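Long-range contacts in tungsten formylmethanofuran dehydrogenase subunit E (Syntrophus aciditrophicus, PDB 3D00), which binds a zinc ion and belongs to the FmdE family, which is implicated in microbial methanogenesis, though its precise role remains to be defined: residues R5-Y10 / Q65-C70; V100-E105 / N115-L120. All blocks are in the same frame, centred on the assembly; numbering follows the deposited sequence.

Contact 1. Residues R5-Y10 / Q65-C70; sequences RNILSY and QLLTPC
Leu67 is the bump of this contact, and Ile7, Leu8 and Tyr10 line the hollow that takes it. A type II' turn from Ile7 to Tyr10 gathers these three side chains. The turn is tied by its own backbone bonds, with Ile7 N 2.7 Å from Tyr10 O. The branched end of Leu67 does most of the filling. Its CD1 lies 3.6 Å from CG2 of Ile7, and the two side chains cross at about a right angle. That methyl of Ile7 stands opposite its own backbone N about the first torsion, which turns it to the leucine. CD2 of Leu67 meets the Tyr10 ring at its edge, 3.9 Å from ring atom CD2 of Tyr10. Leu8 reaches the base of the bump instead: its CD1 lies 3.9 Å from CB of Leu67 and 3.3 Å from O of Leu67. Val37 and Val41 of helix 28-42 also pack here, against Leu67 and Leu8 respectively. No hydrogen bond joins the segments. Between the N-terminal turn and the end of helix 60-67 the hold is therefore apolar; a polar tie of the turn runs instead from Leu8 N to Asp38 OD1 on helix 28-42.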
loop_
_atom_site.group_PDB
_atom_site.type_symbol
_atom_site.label_atom_id
_atom_site.label_comp_id
_atom_site.label_asym_id
_atom_site.label_seq_id
_atom_site.Cartn_x
_atom_site.Cartn_y
_atom_site.Cartn_z
ATOM N N ARG A 5 13.492 -17.727 -15.661
ATOM C CA ARG A 5 13.593 -16.462 -14.976
ATOM C C ARG A 5 12.843 -16.485 -13.679
ATOM O O ARG A 5 11.816 -15.804 -13.529
ATOM C CB ARG A 5 13.076 -15.348 -15.870
ATOM C CG ARG A 5 14.002 -15.097 -17.032
ATOM C CD ARG A 5 14.216 -13.665 -17.176
ATOM N NE ARG A 5 15.241 -13.334 -18.138
ATOM C CZ ARG A 5 16.544 -13.380 -17.891
ATOM N NH1 ARG A 5 17.018 -13.810 -16.727
ATOM N NH2 ARG A 5 17.372 -13.001 -18.831
ATOM N N ASN A 6 13.379 -17.233 -12.718
ATOM C CA ASN A 6 12.883 -17.180 -11.343
ATOM C C ASN A 6 12.923 -15.794 -10.628
ATOM O O ASN A 6 13.825 -14.965 -10.823
ATOM C CB ASN A 6 13.566 -18.263 -10.511
ATOM C CG ASN A 6 13.319 -19.640 -11.083
ATOM O OD1 ASN A 6 12.807 -19.761 -12.199
ATOM N ND2 ASN A 6 13.669 -20.678 -10.337
ATOM N N ILE A 7 11.889 -15.551 -9.828
ATOM C CA ILE A 7 11.743 -14.312 -9.051
ATOM C C ILE A 7 11.648 -14.717 -7.593
ATOM O O ILE A 7 10.665 -15.324 -7.172
ATOM C CB ILE A 7 10.545 -13.512 -9.520
ATOM C CG1 ILE A 7 10.893 -12.887 -10.877
ATOM C CG2 ILE A 7 10.194 -12.427 -8.494
ATOM C CD1 ILE A 7 9.714 -12.646 -11.746
ATOM N N LEU A 8 12.714 -14.414 -6.851
ATOM C CA LEU A 8 12.999 -15.030 -5.560
ATOM C C LEU A 8 12.750 -16.567 -5.657
ATOM O O LEU A 8 13.394 -17.227 -6.469
ATOM C CB LEU A 8 12.227 -14.326 -4.425
ATOM C CG LEU A 8 12.534 -12.836 -4.160
ATOM C CD1 LEU A 8 11.658 -12.345 -3.090
ATOM C CD2 LEU A 8 13.986 -12.605 -3.755
ATOM N N SER A 9 11.796 -17.094 -4.875
ATOM C CA SER A 9 11.471 -18.531 -4.819
ATOM C C SER A 9 10.505 -18.974 -5.916
ATOM O O SER A 9 10.285 -20.174 -6.102
ATOM C CB SER A 9 10.834 -18.873 -3.453
ATOM O OG SER A 9 9.462 -18.462 -3.390
ATOM N N TYR A 10 9.902 -18.020 -6.620
ATOM C CA TYR A 10 8.933 -18.336 -7.677
ATOM C C TYR A 10 9.580 -18.466 -9.078
ATOM O O TYR A 10 10.591 -17.841 -9.386
ATOM C CB TYR A 10 7.815 -17.282 -7.743
ATOM C CG TYR A 10 7.006 -17.044 -6.483
ATOM C CD1 TYR A 10 6.128 -17.998 -5.990
ATOM C CD2 TYR A 10 7.063 -15.823 -5.830
ATOM C CE1 TYR A 10 5.365 -17.752 -4.857
ATOM C CE2 TYR A 10 6.321 -15.572 -4.701
ATOM C CZ TYR A 10 5.466 -16.533 -4.213
ATOM O OH TYR A 10 4.726 -16.235 -3.085
ATOM N N GLN A 65 5.078 -5.787 -1.986
ATOM C CA GLN A 65 4.110 -6.457 -1.117
ATOM C C GLN A 65 3.961 -7.920 -1.374
ATOM O O GLN A 65 3.854 -8.716 -0.410
ATOM C CB GLN A 65 2.782 -5.772 -1.200
ATOM C CG GLN A 65 2.872 -4.402 -0.655
ATOM C CD GLN A 65 1.546 -3.763 -0.501
ATOM O OE1 GLN A 65 1.150 -3.423 0.606
ATOM N NE2 GLN A 65 0.844 -3.566 -1.616
ATOM N N LEU A 66 4.000 -8.312 -2.644
ATOM C CA LEU A 66 3.881 -9.728 -3.007
ATOM C C LEU A 66 5.099 -10.578 -2.694
ATOM O O LEU A 66 4.981 -11.785 -2.544
ATOM C CB LEU A 66 3.633 -9.888 -4.511
ATOM C CG LEU A 66 2.208 -9.952 -5.072
ATOM C CD1 LEU A 66 2.221 -9.657 -6.606
ATOM C CD2 LEU A 66 1.615 -11.309 -4.769
ATOM N N LEU A 67 6.280 -9.977 -2.680
ATOM C CA LEU A 67 7.535 -10.727 -2.625
ATOM C C LEU A 67 8.330 -10.640 -1.317
ATOM O O LEU A 67 9.244 -11.447 -1.083
ATOM C CB LEU A 67 8.450 -10.232 -3.761
ATOM C CG LEU A 67 8.061 -10.552 -5.200
ATOM C CD1 LEU A 67 8.943 -9.851 -6.239
ATOM C CD2 LEU A 67 8.089 -12.078 -5.377
ATOM N N THR A 68 8.032 -9.615 -0.507
ATOM C CA THR A 68 8.806 -9.295 0.679
ATOM C C THR A 68 7.830 -9.230 1.848
ATOM O O THR A 68 6.633 -9.242 1.628
ATOM C CB THR A 68 9.486 -7.909 0.564
ATOM O OG1 THR A 68 8.489 -6.909 0.638
ATOM C CG2 THR A 68 10.262 -7.700 -0.778
ATOM N N PRO A 69 8.340 -9.239 3.089
ATOM C CA PRO A 69 7.456 -9.037 4.248
ATOM C C PRO A 69 6.968 -7.633 4.443
ATOM O O PRO A 69 6.108 -7.419 5.322
ATOM C CB PRO A 69 8.317 -9.500 5.460
ATOM C CG PRO A 69 9.562 -10.004 4.946
ATOM C CD PRO A 69 9.723 -9.573 3.509
ATOM N N CYS A 70 7.494 -6.682 3.648
ATOM C CA CYS A 70 7.160 -5.289 3.772
ATOM C C CYS A 70 5.838 -5.029 3.086
ATOM O O CYS A 70 5.693 -5.244 1.872
ATOM C CB CYS A 70 8.258 -4.407 3.151
ATOM S SG CYS A 70 9.942 -4.836 3.677
#

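Contact 2. Residues V100-E105 / N115-L120; sequences VFLDVE and NWFLKL
With CG anti to the backbone N (chi1 -173°), the Phe117 ring reaches from the last turn of helix 111-117 toward Leu102 and Val104. In Val104, chi1 of -179° sets CG1 opposite the backbone N and CG2 opposite the carbonyl carbon. It is CG2 that meets the ring. Leu102 covers one ring face. Its CD2 sits 4.0 Å from the centroid of the Phe117 ring, 27° off the normal, a CH-pi contact. CB of Leu102 also lies over this face, displaced toward the rim. Val104 comes in at the edge, near the ring plane. CG2 of Val104 is 3.3 Å from CE2 of Phe117, a tight approach. Leu102 CD2 also touches the Trp116 indole at its edge, 4.1 Å from CZ3 of Trp116. Phe85 and Met107 pack on both Leu102 and Phe117, and Ala172 of the second subunit packs on Phe117. Were Phe117 replaced by an alanine, Leu102 would probably lose the aromatic face it covers, Val104 its main partner, and a gap would open between strand and helix. The helix ends in a Schellman motif, in which Lys119 has positive phi and Leu120 N lies 2.9 Å from Asn115 O. The contact thus joins a sheet strand to the capped helix that follows it, within the alpha+beta core of the FmdE fold.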
loop_
_atom_site.group_PDB
_atom_site.type_symbol
_atom_site.label_atom_id
_atom_site.label_comp_id
_atom_site.label_asym_id
_atom_site.label_seq_id
_atom_site.Cartn_x
_atom_site.Cartn_y
_atom_site.Cartn_z
ATOM N N VAL A 100 17.370 0.089 -6.763
ATOM C CA VAL A 100 17.303 -0.505 -8.075
ATOM C C VAL A 100 16.347 0.304 -8.910
ATOM O O VAL A 100 15.268 0.666 -8.468
ATOM C CB VAL A 100 16.827 -1.990 -8.057
ATOM C CG1 VAL A 100 16.894 -2.556 -9.474
ATOM C CG2 VAL A 100 17.655 -2.808 -7.104
ATOM N N PHE A 101 16.767 0.558 -10.136
ATOM C CA PHE A 101 16.007 1.310 -11.063
ATOM C C PHE A 101 16.286 0.849 -12.502
ATOM O O PHE A 101 17.193 0.044 -12.757
ATOM C CB PHE A 101 16.326 2.806 -10.865
ATOM C CG PHE A 101 17.784 3.190 -11.064
ATOM C CD1 PHE A 101 18.705 2.990 -10.074
ATOM C CD2 PHE A 101 18.200 3.790 -12.231
ATOM C CE1 PHE A 101 20.023 3.381 -10.246
ATOM C CE2 PHE A 101 19.525 4.187 -12.419
ATOM C CZ PHE A 101 20.428 3.979 -11.420
ATOM N N LEU A 102 15.488 1.361 -13.431
ATOM C CA LEU A 102 15.637 1.036 -14.841
ATOM C C LEU A 102 16.699 1.921 -15.511
ATOM O O LEU A 102 16.766 3.127 -15.283
ATOM C CB LEU A 102 14.296 1.141 -15.571
ATOM C CG LEU A 102 13.449 -0.138 -15.648
ATOM C CD1 LEU A 102 13.391 -0.719 -14.277
ATOM C CD2 LEU A 102 12.032 0.130 -16.218
ATOM N N ASP A 103 17.517 1.279 -16.331
ATOM C CA ASP A 103 18.624 1.899 -17.040
ATOM C C ASP A 103 18.231 1.884 -18.529
ATOM O O ASP A 103 18.345 0.860 -19.206
ATOM C CB ASP A 103 19.890 1.070 -16.771
ATOM C CG ASP A 103 21.194 1.824 -17.041
ATOM O OD1 ASP A 103 21.327 2.998 -16.641
ATOM O OD2 ASP A 103 22.120 1.194 -17.621
ATOM N N VAL A 104 17.716 3.012 -19.021
ATOM C CA VAL A 104 17.298 3.123 -20.439
ATOM C C VAL A 104 18.473 2.931 -21.406
ATOM O O VAL A 104 18.264 2.415 -22.519
ATOM C CB VAL A 104 16.512 4.424 -20.725
ATOM C CG1 VAL A 104 16.078 4.497 -22.211
ATOM C CG2 VAL A 104 15.292 4.501 -19.805
ATOM N N GLU A 105 19.692 3.252 -20.950
ATOM C CA GLU A 105 20.929 2.910 -21.701
ATOM C C GLU A 105 20.994 1.419 -22.077
ATOM O O GLU A 105 21.540 1.055 -23.136
ATOM C CB GLU A 105 22.213 3.317 -20.938
ATOM C CG GLU A 105 22.118 4.624 -20.059
ATOM C CD GLU A 105 23.483 5.339 -19.812
ATOM O OE1 GLU A 105 24.559 4.686 -19.911
ATOM O OE2 GLU A 105 23.481 6.564 -19.514
ATOM N N ASN A 115 9.255 1.806 -25.272
ATOM C CA ASN A 115 8.049 2.536 -25.659
ATOM C C ASN A 115 7.089 2.610 -24.488
ATOM O O ASN A 115 6.461 3.633 -24.262
ATOM C CB ASN A 115 7.358 1.900 -26.884
ATOM C CG ASN A 115 8.144 2.098 -28.208
ATOM O OD1 ASN A 115 9.019 2.972 -28.319
ATOM N ND2 ASN A 115 7.839 1.262 -29.203
ATOM N N TRP A 116 6.994 1.507 -23.747
ATOM C CA TRP A 116 6.223 1.433 -22.496
ATOM C C TRP A 116 6.795 2.378 -21.427
ATOM O O TRP A 116 6.072 3.173 -20.835
ATOM C CB TRP A 116 6.206 -0.017 -21.945
ATOM C CG TRP A 116 5.677 -0.083 -20.524
ATOM C CD1 TRP A 116 4.370 -0.069 -20.135
ATOM C CD2 TRP A 116 6.448 -0.099 -19.324
ATOM N NE1 TRP A 116 4.274 -0.087 -18.774
ATOM C CE2 TRP A 116 5.532 -0.103 -18.240
ATOM C CE3 TRP A 116 7.827 -0.114 -19.051
ATOM C CZ2 TRP A 116 5.942 -0.142 -16.923
ATOM C CZ3 TRP A 116 8.242 -0.143 -17.738
ATOM C CH2 TRP A 116 7.293 -0.146 -16.675
ATOM N N PHE A 117 8.099 2.270 -21.184
ATOM C CA PHE A 117 8.728 3.042 -20.121
ATOM C C PHE A 117 8.565 4.523 -20.408
ATOM O O PHE A 117 8.203 5.268 -19.530
ATOM C CB PHE A 117 10.209 2.646 -19.941
ATOM C CG PHE A 117 10.880 3.292 -18.750
ATOM C CD1 PHE A 117 10.350 3.164 -17.475
ATOM C CD2 PHE A 117 12.046 4.015 -18.899
ATOM C CE1 PHE A 117 10.972 3.756 -16.379
ATOM C CE2 PHE A 117 12.662 4.602 -17.807
ATOM C CZ PHE A 117 12.110 4.476 -16.546
ATOM N N LEU A 118 8.758 4.930 -21.655
ATOM C CA LEU A 118 8.720 6.351 -22.031
ATOM C C LEU A 118 7.346 6.789 -22.511
ATOM O O LEU A 118 7.164 7.936 -22.927
ATOM C CB LEU A 118 9.763 6.636 -23.114
ATOM C CG LEU A 118 11.158 6.083 -22.832
ATOM C CD1 LEU A 118 12.077 6.385 -24.011
ATOM C CD2 LEU A 118 11.724 6.615 -21.519
ATOM N N LYS A 119 6.371 5.878 -22.446
ATOM C CA LYS A 119 5.004 6.156 -22.917
ATOM C C LYS A 119 4.942 6.716 -24.375
ATOM O O LYS A 119 4.089 7.532 -24.699
ATOM C CB LYS A 119 4.282 7.073 -21.915
ATOM C CG LYS A 119 4.268 6.525 -20.494
ATOM C CD LYS A 119 3.595 7.438 -19.475
ATOM N N LEU A 120 5.834 6.249 -25.252
ATOM C CA LEU A 120 5.855 6.693 -26.646
ATOM C C LEU A 120 4.687 6.071 -27.417
ATOM O O LEU A 120 4.471 4.859 -27.306
ATOM C CB LEU A 120 7.163 6.283 -27.344
ATOM C CG LEU A 120 8.494 6.616 -26.673
ATOM C CD1 LEU A 120 9.686 6.197 -27.536
ATOM C CD2 LEU A 120 8.554 8.089 -26.330
#

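How the contacts relate
From the N terminus, contact 1 comes first. It brings the loop before helix 12-23 to the end of helix 60-67, closing a 54-residue loop that holds helices 12-23 and 28-42, strand 50-54 and most of helix 60-67. Contact 2 closes a much shorter loop, of nine residues, between strand 96-102 and helix 111-117. The two are in series: contact 1 closes before contact 2 opens, so they neither nest nor cross. Their centres are about 22 Å apart and their nearest atoms about 11 Å, without touching. Helix 28-42 lies against both, and its Ile32 and Met36 serve contact 2. Both also reach the second subunit, contact 1 through Gln65, contact 2 through residues that include Phe117.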